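Local coordinates for protein BB_2cx5_001 (Thermus thermophilus, PDB 3RI0) that is a computationally designed epitope scaffold, probably intended to present a grafted linear HIV epitope for immunogen design, built on an aminoacyl-tRNA editing domain, at residues A113-E117 with D118-Y122. The protein carries 6 engineered substitutions. Sequence-based numbering, arbitrary orientation.
Sequences AYLDE and DLLGY
Leu-119 N donates to Asp-116 O at 2.8 Å, a bond spanning three residues where strand 113-116 runs straight into a 3-10 turn. One residue on, Leu-120 N reaches Glu-117 O at 3.1 Å and a more bent 142°. Both donors stand above the carbonyl planes they meet. Asp-116 also works through its side chain: with CG anti to the backbone N (chi1 179°), beside the carbonyl carbon, the carboxylate lies near the following peptide, and OD1 takes the Asp-118 N-H at 2.8 Å, from above the carboxylate plane. The Asp-118 carboxylate comes close, OD2 lying 4.0 Å from Asp-116 OD1 with the two planes 40° apart. Asn-68 ND2 bonds OD2 of both aspartates, which probably eases the repulsion, and Ser-65 N gives Asp-116 OD2 a second donor. On the apolar side Leu-115 forks: CD1 touches Leu-119 CD1 at 3.6 Å, while CD2 presses on Leu-120 CD2 at a tight 3.3 Å. Leu-143 and Leu-144 of helix 140-147 also pack on Leu-115. Asp-116 thus makes an Asx turn, overlapping the start of the 3-10 turn, where the chain leaves the mixed sheet toward strand 125-128.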
loop_
_atom_site.group_PDB
_atom_site.type_symbol
_atom_site.label_atom_id
_atom_site.label_comp_id
_atom_site.label_asym_id
_atom_site.label_seq_id
_atom_site.Cartn_x
_atom_site.Cartn_y
_atom_site.Cartn_z
ATOM N N ALA A 113 -8.879 6.371 -1.502
ATOM C CA ALA A 113 -8.301 5.328 -0.665
ATOM C C ALA A 113 -8.936 5.080 0.697
ATOM O O ALA A 113 -9.608 5.947 1.262
ATOM C CB ALA A 113 -6.815 5.582 -0.489
ATOM N N TYR A 114 -8.698 3.877 1.215
ATOM C CA TYR A 114 -9.201 3.464 2.519
ATOM C C TYR A 114 -8.086 2.804 3.320
ATOM O O TYR A 114 -7.225 2.122 2.761
ATOM C CB TYR A 114 -10.385 2.525 2.342
ATOM C CG TYR A 114 -11.488 3.182 1.550
ATOM C CD1 TYR A 114 -11.433 3.239 0.156
ATOM C CD2 TYR A 114 -12.550 3.809 2.193
ATOM C CE1 TYR A 114 -12.412 3.904 -0.579
ATOM C CE2 TYR A 114 -13.528 4.479 1.471
ATOM C CZ TYR A 114 -13.456 4.526 0.089
ATOM O OH TYR A 114 -14.434 5.183 -0.618
ATOM N N LEU A 115 -8.104 3.008 4.633
ATOM C CA LEU A 115 -7.065 2.475 5.507
ATOM C C LEU A 115 -7.567 1.579 6.634
ATOM O O LEU A 115 -8.316 2.015 7.509
ATOM C CB LEU A 115 -6.264 3.637 6.109
ATOM C CG LEU A 115 -5.114 3.322 7.076
ATOM C CD1 LEU A 115 -3.801 3.414 6.349
ATOM C CD2 LEU A 115 -5.107 4.319 8.217
ATOM N N ASP A 116 -7.119 0.329 6.598
ATOM C CA ASP A 116 -7.437 -0.696 7.595
ATOM C C ASP A 116 -7.179 -0.081 8.963
ATOM O O ASP A 116 -6.027 0.202 9.295
ATOM C CB ASP A 116 -6.493 -1.891 7.388
ATOM C CG ASP A 116 -6.702 -3.020 8.395
ATOM O OD1 ASP A 116 -7.245 -2.783 9.500
ATOM O OD2 ASP A 116 -6.293 -4.159 8.068
ATOM N N GLU A 117 -8.234 0.107 9.756
ATOM C CA GLU A 117 -8.080 0.715 11.085
ATOM C C GLU A 117 -7.006 0.080 11.962
ATOM O O GLU A 117 -6.446 0.744 12.834
ATOM C CB GLU A 117 -9.421 0.739 11.838
ATOM C CG GLU A 117 -10.242 -0.555 11.807
ATOM C CD GLU A 117 -11.530 -0.433 12.635
ATOM O OE1 GLU A 117 -12.258 0.578 12.491
ATOM O OE2 GLU A 117 -11.811 -1.351 13.431
ATOM N N ASP A 118 -6.699 -1.193 11.736
ATOM C CA ASP A 118 -5.669 -1.861 12.528
ATOM C C ASP A 118 -4.286 -1.255 12.323
ATOM O O ASP A 118 -3.407 -1.418 13.165
ATOM C CB ASP A 118 -5.625 -3.361 12.218
ATOM C CG ASP A 118 -6.817 -4.116 12.800
ATOM O OD1 ASP A 118 -7.646 -3.490 13.504
ATOM O OD2 ASP A 118 -6.926 -5.335 12.550
ATOM N N LEU A 119 -4.080 -0.560 11.209
ATOM C CA LEU A 119 -2.780 0.058 10.948
ATOM C C LEU A 119 -2.514 1.227 11.899
ATOM O O LEU A 119 -1.362 1.509 12.229
ATOM C CB LEU A 119 -2.696 0.537 9.494
ATOM C CG LEU A 119 -2.527 -0.560 8.435
ATOM C CD1 LEU A 119 -2.606 0.042 7.038
ATOM C CD2 LEU A 119 -1.185 -1.254 8.636
ATOM N N LEU A 120 -3.575 1.892 12.353
ATOM C CA LEU A 120 -3.419 3.021 13.275
ATOM C C LEU A 120 -2.934 2.484 14.622
ATOM O O LEU A 120 -2.540 3.242 15.507
ATOM C CB LEU A 120 -4.753 3.749 13.470
ATOM C CG LEU A 120 -5.543 4.209 12.239
ATOM C CD1 LEU A 120 -6.812 4.902 12.688
ATOM C CD2 LEU A 120 -4.708 5.144 11.397
ATOM N N GLY A 121 -2.944 1.159 14.749
ATOM C CA GLY A 121 -2.526 0.515 15.981
ATOM C C GLY A 121 -1.035 0.503 16.274
ATOM O O GLY A 121 -0.622 0.010 17.326
ATOM N N TYR A 122 -0.214 1.033 15.375
ATOM C CA TYR A 122 1.222 1.039 15.624
ATOM C C TYR A 122 1.831 2.429 15.589
ATOM O O TYR A 122 1.221 3.374 15.090
ATOM C CB TYR A 122 1.942 0.169 14.596
ATOM C CG TYR A 122 1.407 -1.236 14.456
ATOM C CD1 TYR A 122 0.404 -1.530 13.536
ATOM C CD2 TYR A 122 1.927 -2.278 15.219
ATOM C CE1 TYR A 122 -0.063 -2.830 13.372
ATOM C CE2 TYR A 122 1.469 -3.581 15.067
ATOM C CZ TYR A 122 0.473 -3.848 14.133
ATOM O OH TYR A 122 0.043 -5.137 13.927
#